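Local coordinates for protein putative xanthine dehydrogenase YAGS fad-binding subunit (Escherichia coli, PDB 5G5G) that binds the molybdenum centre and its pterin cytosine dinucleotide in a three-chain periplasmic aldehyde oxidase, and probably oxidises aldehydes there, at residues P28-T32 / G33-Y37; L246-R249 / S250-L254; M359-E362 / I363-E367. All blocks are in the same frame, centred on the assembly; numbering follows the deposited sequence. Where two conformers were deposited one is given.

Interaction 1. Residues P28-T32 / G33-Y37; sequences PLKTT and GTARY
Leu29 and Thr34 meet where helix 27-31 ends and the chain turns back, a worked example of how a helix C-terminus disposes of its last carbonyls. The backbone bonds come first. Thr34 N reaches back five residues to Leu29 O at 3.0 Å, with an N-H...O angle of 156° and the donor in the carbonyl plane, and Ala35 N adds a weak bond to the same oxygen. This is a Schellman-like turn that keeps the outer, six-to-one bond, made possible by the positive phi of Gly33 (63°), a value that favours glycine. A water takes the place of the inner bond: Gly33 N is 4.2 Å from Lys30 O, and the water bridges them, donating to Lys30 O at 2.6 Å and accepting weakly from Gly33 N.

Hydroxyls form a second group. Thr32 OG1, set between its backbone N and carbonyl carbon (chi1 62°), donates to Pro28 O at 2.7 Å, and Thr34 OG1 lies 2.8 Å from Thr32 OG1. A valine in place of Thr32 would probably leave Pro28 O without this donor and Thr34 OG1 without its hydroxyl neighbour.

Apolar contact is modest: Leu29 CB meets Ala35 CB at 4.0 Å. Leu29 CD2 is a methyl lying against the Thr34 hydroxyl oxygen, the leucine laid across the threonine. The extended Lys30 chain passes Tyr37 OH on its way to a salt bridge with Asp26; that phenol bonds the backbone of another protein chain. Chemically, the turn replaces lost helical amides with a hydroxyl, a reversed backbone and a water.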
ATOM      1  N   PRO C  28     -10.825  20.510   1.113  1.00 14.47           N
ATOM      2  CA  PRO C  28     -12.159  20.469   0.569  1.00 14.74           C
ATOM      3  C   PRO C  28     -12.243  19.661  -0.741  1.00 14.98           C
ATOM      4  O   PRO C  28     -13.199  18.902  -0.888  1.00 16.39           O
ATOM      5  CB  PRO C  28     -12.496  21.926   0.348  1.00 15.84           C
ATOM      6  CG  PRO C  28     -11.772  22.628   1.502  1.00 15.67           C
ATOM      7  CD  PRO C  28     -10.454  21.889   1.533  1.00 15.32           C
ATOM      8  N   LEU C  29     -11.289  19.813  -1.657  1.00 14.08           N
ATOM      9  CA  LEU C  29     -11.318  18.997  -2.888  1.00 14.72           C
ATOM     10  C   LEU C  29     -11.091  17.496  -2.611  1.00 14.03           C
ATOM     11  O   LEU C  29     -11.795  16.652  -3.167  1.00 13.48           O
ATOM     12  CB  LEU C  29     -10.308  19.499  -3.930  1.00 15.56           C
ATOM     13  CG  LEU C  29     -10.544  20.880  -4.471  1.00 18.82           C
ATOM     14  CD1 LEU C  29      -9.326  21.244  -5.310  1.00 19.77           C
ATOM     15  CD2 LEU C  29     -11.790  20.963  -5.309  1.00 19.84           C
ATOM     16  N   LYS C  30     -10.146  17.168  -1.719  1.00 12.66           N
ATOM     17  CA  LYS C  30      -9.768  15.800  -1.565  1.00 13.12           C
ATOM     18  C   LYS C  30     -10.789  14.973  -0.768  1.00 13.77           C
ATOM     19  O   LYS C  30     -10.804  13.762  -0.919  1.00 16.93           O
ATOM     20  CB  LYS C  30      -8.368  15.646  -0.944  1.00 11.97           C
ATOM     21  CG  LYS C  30      -7.264  15.962  -1.933  1.00 11.68           C
ATOM     22  CD  LYS C  30      -5.913  15.806  -1.269  1.00 11.61           C
ATOM     23  CE  LYS C  30      -4.818  15.978  -2.289  1.00 11.44           C
ATOM     24  NZ  LYS C  30      -3.455  15.758  -1.726  1.00 11.55           N
ATOM     25  N   THR C  31     -11.583  15.610   0.080  1.00 12.98           N
ATOM     26  CA  THR C  31     -12.557  14.903   0.916  1.00 12.31           C
ATOM     27  C   THR C  31     -13.931  14.845   0.237  1.00 12.33           C
ATOM     28  O   THR C  31     -14.842  14.206   0.743  1.00 12.43           O
ATOM     29  CB  THR C  31     -12.728  15.589   2.279  1.00 12.65           C
ATOM     30  OG1 THR C  31     -13.086  16.982   2.124  1.00 12.93           O
ATOM     31  CG2 THR C  31     -11.460  15.461   3.106  1.00 12.53           C
ATOM     32  N   THR C  32     -14.075  15.509  -0.902  1.00 12.28           N
ATOM     33  CA  THR C  32     -15.370  15.585  -1.615  1.00 12.34           C
ATOM     34  C   THR C  32     -15.308  14.899  -2.974  1.00 12.69           C
ATOM     35  O   THR C  32     -16.238  15.052  -3.749  1.00 12.84           O
ATOM     36  CB  THR C  32     -15.877  17.015  -1.797  1.00 12.77           C
ATOM     37  OG1 THR C  32     -14.932  17.743  -2.589  1.00 12.29           O
ATOM     38  CG2 THR C  32     -16.103  17.706  -0.459  1.00 13.16           C
ATOM     39  N   GLY C  33     -14.204  14.208  -3.267  1.00 12.80           N
ATOM     40  CA  GLY C  33     -14.010  13.524  -4.577  1.00 13.55           C
ATOM     41  C   GLY C  33     -13.974  14.489  -5.752  1.00 14.63           C
ATOM     42  O   GLY C  33     -14.401  14.158  -6.887  1.00 14.71           O
ATOM     43  N   THR C  34     -13.482  15.702  -5.507  1.00 13.87           N
ATOM     44  CA  THR C  34     -13.411  16.688  -6.582  1.00 14.95           C
ATOM     45  C   THR C  34     -12.017  17.072  -7.029  1.00 13.77           C
ATOM     46  O   THR C  34     -11.899  17.799  -8.010  1.00 14.84           O
ATOM     47  CB  THR C  34     -14.282  17.902  -6.312  1.00 16.63           C
ATOM     48  OG1 THR C  34     -13.969  18.497  -5.056  1.00 17.52           O
ATOM     49  CG2 THR C  34     -15.783  17.509  -6.357  1.00 17.63           C
ATOM     50  N   ALA C  35     -10.972  16.558  -6.365  1.00 12.84           N
ATOM     51  CA  ALA C  35      -9.614  16.719  -6.857  1.00 12.31           C
ATOM     52  C   ALA C  35      -9.473  15.754  -8.039  1.00 12.60           C
ATOM     53  O   ALA C  35      -9.765  14.563  -7.859  1.00 14.34           O
ATOM     54  CB  ALA C  35      -8.625  16.328  -5.754  1.00 12.58           C
ATOM     55  N   ARG C  36      -8.962  16.214  -9.172  1.00 12.30           N
ATOM     56  CA  ARG C  36      -8.757  15.301 -10.326  1.00 13.14           C
ATOM     57  C   ARG C  36      -7.367  14.723 -10.356  1.00 12.44           C
ATOM     58  O   ARG C  36      -6.364  15.447 -10.406  1.00 12.36           O
ATOM     59  CB  ARG C  36      -9.009  15.996 -11.648  1.00 14.54           C
ATOM     60  CG  ARG C  36     -10.365  16.650 -11.853  1.00 16.27           C
ATOM     61  CD  ARG C  36     -11.517  15.731 -11.741  1.00 16.67           C
ATOM     62  NE  ARG C  36     -12.737  16.521 -12.009  1.00 16.85           N
ATOM     63  CZ  ARG C  36     -13.235  16.800 -13.212  1.00 18.34           C
ATOM     64  NH1 ARG C  36     -12.779  16.187 -14.307  1.00 19.01           N
ATOM     65  NH2 ARG C  36     -14.288  17.645 -13.312  1.00 18.91           N
ATOM     66  N   TYR C  37      -7.335  13.415 -10.487  1.00 12.16           N
ATOM     67  CA  TYR C  37      -6.124  12.639 -10.761  1.00 11.46           C
ATOM     68  C   TYR C  37      -6.063  12.323 -12.267  1.00 11.51           C
ATOM     69  O   TYR C  37      -7.009  12.557 -13.004  1.00 11.79           O
ATOM     70  CB  TYR C  37      -6.147  11.383  -9.858  1.00 11.40           C
ATOM     71  CG  TYR C  37      -6.143  11.724  -8.358  1.00 11.21           C
ATOM     72  CD1 TYR C  37      -7.322  12.004  -7.696  1.00 12.18           C
ATOM     73  CD2 TYR C  37      -4.955  11.758  -7.628  1.00 11.03           C
ATOM     74  CE1 TYR C  37      -7.364  12.381  -6.377  1.00 11.64           C
ATOM     75  CE2 TYR C  37      -4.961  12.125  -6.287  1.00 11.10           C
ATOM     76  CZ  TYR C  37      -6.161  12.399  -5.658  1.00 11.22           C
ATOM     77  OH  TYR C  37      -6.239  12.788  -4.314  1.00 11.20           O
TER
HETATM   78  O   HOH W   1      -9.615  12.913  -3.412  1.00 15.57           O
HETATM   79  O   HOH W   2     -12.860  12.329  -1.563  1.00 22.70           O

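Interaction 2. Residues L246-R249 / S250-L254. With MOS (dioxothiomolybdenum(VI) ion), chain Z.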
ATOM      1  N   LEU C 246       9.012   9.194  -9.198  1.00 10.15           N
ATOM      2  CA  LEU C 246      10.053  10.134  -9.538  1.00 10.50           C
ATOM      3  C   LEU C 246      10.372  10.217 -10.990  1.00 11.08           C
ATOM      4  O   LEU C 246      10.872  11.238 -11.431  1.00 11.80           O
ATOM      5  CB  LEU C 246      11.394   9.762  -8.862  1.00 10.36           C
ATOM      6  CG  LEU C 246      11.476  10.002  -7.370  1.00 10.67           C
ATOM      7  CD1 LEU C 246      12.635   9.228  -6.802  1.00 10.70           C
ATOM      8  CD2 LEU C 246      11.584  11.482  -7.087  1.00 11.30           C
ATOM      9  N   PHE C 247      10.172   9.109 -11.733  1.00 11.13           N
ATOM     10  CA  PHE C 247      10.649   9.001 -13.075  1.00 11.83           C
ATOM     11  C   PHE C 247       9.517   8.707 -14.058  1.00 12.15           C
ATOM     12  O   PHE C 247       8.468   8.144 -13.712  1.00 11.99           O
ATOM     13  CB  PHE C 247      11.665   7.854 -13.133  1.00 12.26           C
ATOM     14  CG  PHE C 247      12.623   7.852 -11.981  1.00 12.81           C
ATOM     15  CD1 PHE C 247      13.455   8.920 -11.785  1.00 13.50           C
ATOM     16  CD2 PHE C 247      12.647   6.778 -11.070  1.00 12.93           C
ATOM     17  CE1 PHE C 247      14.346   8.942 -10.710  1.00 14.69           C
ATOM     18  CE2 PHE C 247      13.530   6.810  -9.998  1.00 13.70           C
ATOM     19  CZ  PHE C 247      14.367   7.887  -9.817  1.00 13.95           C
ATOM     20  N   LEU C 248       9.774   8.988 -15.303  1.00 12.36           N
ATOM     21  CA  LEU C 248       8.911   8.503 -16.406  1.00 12.92           C
ATOM     22  C   LEU C 248       8.703   6.983 -16.366  1.00 12.95           C
ATOM     23  O   LEU C 248       9.696   6.212 -16.315  1.00 13.40           O
ATOM     24  CB  LEU C 248       9.568   8.875 -17.726  1.00 13.10           C
ATOM     25  CG  LEU C 248       8.664   8.804 -18.958  1.00 13.45           C
ATOM     26  CD1 LEU C 248       7.699   9.978 -18.878  1.00 13.69           C
ATOM     27  CD2 LEU C 248       9.549   8.882 -20.175  1.00 13.84           C
ATOM     28  N   ARG C 249       7.427   6.545 -16.440  1.00 12.39           N
ATOM     29  CA  ARG C 249       7.097   5.126 -16.502  1.00 12.56           C
ATOM     30  C   ARG C 249       6.301   4.811 -17.814  1.00 12.87           C
ATOM     31  O   ARG C 249       6.004   5.709 -18.606  1.00 12.72           O
ATOM     32  CB  ARG C 249       6.294   4.745 -15.273  1.00 12.30           C
ATOM     33  CG  ARG C 249       7.008   5.022 -13.952  1.00 12.85           C
ATOM     34  CD  ARG C 249       7.472   3.741 -13.218  1.00 13.02           C
ATOM     35  NE  ARG C 249       8.447   3.026 -13.998  1.00 14.01           N
ATOM     36  CZ  ARG C 249       9.759   3.262 -14.017  1.00 14.88           C
ATOM     37  NH1 ARG C 249      10.295   4.221 -13.269  1.00 14.81           N
ATOM     38  NH2 ARG C 249      10.540   2.546 -14.802  1.00 14.70           N
ATOM     39  N   SER C 250       5.992   3.528 -18.008  1.00 13.30           N
ATOM     40  CA  SER C 250       5.452   3.023 -19.263  0.50 13.58           C
ATOM     41  C   SER C 250       4.093   3.669 -19.610  1.00 14.14           C
ATOM     42  O   SER C 250       3.753   3.804 -20.790  1.00 14.72           O
ATOM     43  CB  SER C 250       5.332   1.507 -19.201  0.50 13.63           C
ATOM     44  OG  SER C 250       4.481   1.086 -18.137  0.50 12.68           O
ATOM     45  N   ASP C 251       3.306   4.018 -18.582  1.00 14.35           N
ATOM     46  CA  ASP C 251       1.981   4.656 -18.847  1.00 14.49           C
ATOM     47  C   ASP C 251       2.085   5.961 -19.682  1.00 14.55           C
ATOM     48  O   ASP C 251       1.269   6.229 -20.571  1.00 14.30           O
ATOM     49  CB  ASP C 251       1.234   4.958 -17.548  1.00 14.90           C
ATOM     50  CG  ASP C 251       2.018   5.903 -16.621  1.00 15.16           C
ATOM     51  OD1 ASP C 251       3.198   5.589 -16.331  1.00 14.95           O
ATOM     52  OD2 ASP C 251       1.455   6.965 -16.217  1.00 15.93           O
ATOM     53  N   ALA C 252       3.025   6.809 -19.298  1.00 14.43           N
ATOM     54  CA  ALA C 252       3.251   8.102 -19.920  1.00 14.57           C
ATOM     55  C   ALA C 252       3.745   7.944 -21.365  1.00 15.06           C
ATOM     56  O   ALA C 252       3.242   8.589 -22.295  1.00 14.31           O
ATOM     57  CB  ALA C 252       4.252   8.866 -19.077  1.00 14.90           C
ATOM     58  N   LEU C 253       4.788   7.148 -21.544  1.00 14.27           N
ATOM     59  CA  LEU C 253       5.295   6.883 -22.858  1.00 15.36           C
ATOM     60  C   LEU C 253       4.212   6.307 -23.757  1.00 15.08           C
ATOM     61  O   LEU C 253       3.989   6.802 -24.876  1.00 15.57           O
ATOM     62  CB  LEU C 253       6.489   5.943 -22.832  1.00 15.49           C
ATOM     63  CG  LEU C 253       7.018   5.618 -24.231  1.00 16.44           C
ATOM     64  CD1 LEU C 253       7.448   6.853 -24.987  1.00 16.80           C
ATOM     65  CD2 LEU C 253       8.168   4.644 -24.167  1.00 17.17           C
ATOM     66  N   LEU C 254       3.517   5.285 -23.263  1.00 14.47           N
ATOM     67  CA  LEU C 254       2.570   4.576 -24.153  1.00 15.19           C
ATOM     68  C   LEU C 254       1.371   5.459 -24.454  1.00 14.37           C
ATOM     69  O   LEU C 254       0.863   5.458 -25.610  1.00 14.22           O
ATOM     70  CB  LEU C 254       2.182   3.224 -23.578  1.00 16.44           C
ATOM     71  CG  LEU C 254       3.351   2.223 -23.745  1.00 18.48           C
ATOM     72  CD1 LEU C 254       3.086   1.028 -22.897  1.00 20.64           C
ATOM     73  CD2 LEU C 254       3.497   1.730 -25.153  1.00 19.65           C
TER
HETATM   74 MO   MOS Z 922      11.661   9.939  -2.299  1.00 12.91          MO
HETATM   75  S   MOS Z 922      12.604   7.851  -2.645  0.60 14.31           S
HETATM   76  O1  MOS Z 922      10.920  10.082  -3.920  1.00 12.77           O
HETATM   77  O2  MOS Z 922      13.650  10.495  -2.646  1.00 14.52           O
HETATM   78  O   HOH W   3       6.993   1.458 -16.203  1.00 14.27           O
HETATM   79  O   HOH W   4       4.851   7.731 -15.529  1.00 16.29           O
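Leu248 and Ala252 make the close apolar touch of this helix start, CD1 of the leucine resting on CB of the alanine at 3.6 Å. With CG anti to the backbone N (chi1 -164°), the leucine side chain runs forward over the first turn of helix 250-262, and Thr223 of helix 213-224 packs against it as well. Beside this, Asp251 OD1 lies against Arg249 CB at 3.4 Å, its carboxylate folded back toward the N-cap residue, while the other oxygen, OD2, is hydrogen-bonded to Ser195 OG. Ala252 also touches Leu206, and so the packed side of the turn is pressed on strand 203-208.

The polar side is knit more loosely, and by water. The two helical bonds to Arg249 O are weak, from Ala252 N at 3.3 Å and from Leu253 N at 3.5 Å. One water accepts from Arg249 N and donates to Asp251 OD1 at 2.8 Å, joining the N-cap backbone to the acid two residues on. A second accepts from Arg249 NE and from Ser250 N at 2.9 Å, thereby supplying an acceptor to an amide of the first turn. The arginine and the aspartate do not pair directly: NE is 6.3 Å from OD1.

At the other end of the segment Leu246 presents CG, CD1 and CD2 to O1 of the dioxothiomolybdenum ion, each at 3.5 Å, and its CB covers the centre of one face of the Phe247 ring. Arg249 is thus the N-cap of helix 250-262, with waters bonding the amides of Arg249 and Ser250, just after the loop that lines the molybdenum pocket.

Interaction 3. Residues M359-E362 / I363-E367; sequences MALE and IAIDE
Helix 354-372 belongs to the molybdopterin cofactor-binding domain, and in its middle Leu361 and Ile365 run alongside each other, one turn apart and in the same direction. Leu361 CD1 touches Ile365 CG1 at 4.0 Å. A chi1 of 173° turns the leucine CG away from its own backbone N, which sends the side chain along the isoleucine and out to Ile291 of strand 285-293.

Under the side chains the backbone ladder is regular in part. Ala364 N bonds Ala360 O at 3.1 Å, almost straight at 173°, and Ile365 N bonds Leu361 O at 2.8 Å; the next rung, Asp366 N to Glu362 O, is weak. The turn before is distorted. Met359 O stands 4.2 Å from Ile363 N, too far for the usual rung, and Ile363 N instead makes a weak bond to Ala360 O at 3.2 Å. Met359 O is not abandoned: Tyr717 OH bonds it, and Ile363 lays CG1 and CD1 beside it, each 3.4 Å away.

The acidic side chains leave the helix for outside partners. Glu362, bent at chi2, places OE1 in a salt bridge with Arg380 and OE2 in a hydrogen bond with Tyr327, while Asp366 pairs with Arg713; basic mates of this kind would be expected to stabilise the buried carboxylates.

Ala360 and Ala364, both small, sit on the sheet at Leu289 and Tyr180, Glu362 and Asp366 touch helix 698-710, and Ile363 touches both that helix and Tyr180. Such contacts are those of a helix packed between a beta sheet and a second helix.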
ATOM      1  N   MET C 359      17.937  -0.245   9.017  1.00 11.29           N
ATOM      2  CA  MET C 359      17.303  -1.529   9.412  1.00 11.99           C
ATOM      3  C   MET C 359      18.374  -2.535   9.916  1.00 12.44           C
ATOM      4  O   MET C 359      18.105  -3.289  10.846  1.00 13.16           O
ATOM      5  CB  MET C 359      16.517  -2.142   8.277  1.00 12.35           C
ATOM      6  CG  MET C 359      15.161  -1.488   8.063  1.00 12.07           C
ATOM      7  SD  MET C 359      14.338  -1.878   6.518  1.00 13.37           S
ATOM      8  CE  MET C 359      13.583  -3.430   6.945  1.00 13.67           C
ATOM      9  N   ALA C 360      19.560  -2.473   9.337  1.00 12.01           N
ATOM     10  CA  ALA C 360      20.720  -3.252   9.786  1.00 12.81           C
ATOM     11  C   ALA C 360      21.504  -2.567  10.923  1.00 13.13           C
ATOM     12  O   ALA C 360      21.720  -3.196  11.964  1.00 12.77           O
ATOM     13  CB  ALA C 360      21.627  -3.563   8.621  1.00 13.49           C
ATOM     14  N   LEU C 361      21.999  -1.342  10.696  1.00 12.46           N
ATOM     15  CA  LEU C 361      22.867  -0.709  11.644  1.00 13.17           C
ATOM     16  C   LEU C 361      22.256  -0.603  13.043  1.00 13.24           C
ATOM     17  O   LEU C 361      22.960  -0.819  14.059  1.00 13.36           O
ATOM     18  CB  LEU C 361      23.309   0.698  11.149  1.00 12.94           C
ATOM     19  CG  LEU C 361      24.093   1.562  12.109  1.00 13.05           C
ATOM     20  CD1 LEU C 361      25.435   0.864  12.399  1.00 13.51           C
ATOM     21  CD2 LEU C 361      24.313   2.920  11.478  1.00 13.25           C
ATOM     22  N   GLU C 362      20.968  -0.257  13.109  1.00 12.60           N
ATOM     23  CA  GLU C 362      20.313   0.004  14.402  1.00 12.70           C
ATOM     24  C   GLU C 362      19.970  -1.268  15.189  1.00 12.88           C
ATOM     25  O   GLU C 362      19.854  -1.219  16.408  1.00 13.23           O
ATOM     26  CB  GLU C 362      19.094   0.924  14.195  1.00 11.95           C
ATOM     27  CG  GLU C 362      19.528   2.284  13.685  1.00 12.06           C
ATOM     28  CD  GLU C 362      20.423   3.030  14.685  1.00 13.30           C
ATOM     29  OE1 GLU C 362      19.964   3.243  15.834  1.00 12.94           O
ATOM     30  OE2 GLU C 362      21.588   3.431  14.318  1.00 14.62           O
ATOM     31  N   ILE C 363      19.942  -2.413  14.515  1.00 12.26           N
ATOM     32  CA  ILE C 363      19.974  -3.712  15.266  1.00 12.30           C
ATOM     33  C   ILE C 363      21.391  -3.962  15.769  1.00 12.78           C
ATOM     34  O   ILE C 363      21.564  -4.346  16.918  1.00 13.81           O
ATOM     35  CB  ILE C 363      19.487  -4.934  14.437  1.00 12.35           C
ATOM     36  CG1 ILE C 363      18.051  -4.733  13.968  1.00 12.17           C
ATOM     37  CG2 ILE C 363      19.639  -6.208  15.235  1.00 12.56           C
ATOM     38  CD1 ILE C 363      17.498  -5.822  13.039  1.00 12.42           C
ATOM     39  N   ALA C 364      22.398  -3.805  14.910  1.00 12.38           N
ATOM     40  CA  ALA C 364      23.799  -4.028  15.279  1.00 12.88           C
ATOM     41  C   ALA C 364      24.199  -3.203  16.485  1.00 13.13           C
ATOM     42  O   ALA C 364      24.842  -3.699  17.415  1.00 13.88           O
ATOM     43  CB  ALA C 364      24.757  -3.793  14.093  1.00 13.04           C
ATOM     44  N   ILE C 365      23.749  -1.943  16.525  1.00 12.72           N
ATOM     45  CA  ILE C 365      24.053  -1.085  17.657  1.00 12.63           C
ATOM     46  C   ILE C 365      23.369  -1.631  18.925  1.00 12.96           C
ATOM     47  O   ILE C 365      23.971  -1.626  19.997  1.00 13.50           O
ATOM     48  CB  ILE C 365      23.599   0.373  17.343  1.00 12.50           C
ATOM     49  CG1 ILE C 365      24.509   1.038  16.263  1.00 12.69           C
ATOM     50  CG2 ILE C 365      23.566   1.269  18.592  1.00 12.69           C
ATOM     51  CD1 ILE C 365      25.949   1.238  16.630  1.00 13.38           C
ATOM     52  N   ASP C 366      22.124  -2.078  18.813  1.00 12.99           N
ATOM     53  CA  ASP C 366      21.423  -2.713  19.933  1.00 13.48           C
ATOM     54  C   ASP C 366      22.213  -3.936  20.400  1.00 14.22           C
ATOM     55  O   ASP C 366      22.365  -4.145  21.610  1.00 15.01           O
ATOM     56  CB  ASP C 366      20.001  -3.095  19.557  1.00 13.47           C
ATOM     57  CG  ASP C 366      19.105  -3.276  20.777  1.00 13.99           C
ATOM     58  OD1 ASP C 366      18.898  -2.301  21.522  1.00 14.21           O
ATOM     59  OD2 ASP C 366      18.588  -4.390  20.964  1.00 14.99           O
ATOM     60  N   GLU C 367      22.722  -4.741  19.463  1.00 14.63           N
ATOM     61  CA  GLU C 367      23.550  -5.920  19.831  1.00 15.32           C
ATOM     62  C   GLU C 367      24.841  -5.540  20.546  1.00 15.67           C
ATOM     63  O   GLU C 367      25.214  -6.169  21.540  1.00 16.10           O
ATOM     64  CB  GLU C 367      23.867  -6.812  18.629  1.00 15.88           C
ATOM     65  CG  GLU C 367      22.607  -7.384  17.934  1.00 15.83           C
ATOM     66  CD  GLU C 367      22.908  -8.478  16.932  1.00 16.32           C
ATOM     67  OE1 GLU C 367      23.606  -9.414  17.361  1.00 17.42           O
ATOM     68  OE2 GLU C 367      22.453  -8.379  15.770  1.00 15.36           O
TER

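In the fold
The three contacts follow one another along the chain, each a short local feature: a helix end (interaction 1), a helix start (interaction 2) and a helix middle (interaction 3). Centres of interactions 1 and 2 lie about 24 Å apart, their nearest atoms about 10 Å. Interaction 3 sits across the chain's centre from both, centre to centre about 42 Å from interaction 1 and 37 Å from interaction 2. Interactions 2 and 3 both belong to the molybdopterin cofactor-binding domain. Residues 28-37 border another protein chain, the side chain of Tyr37 about 7 Å from an iron-sulfur cluster; residues 246-254 reach the molybdenum ion, and in helix 354-372 the side chain of Met359 is about 13 Å from it.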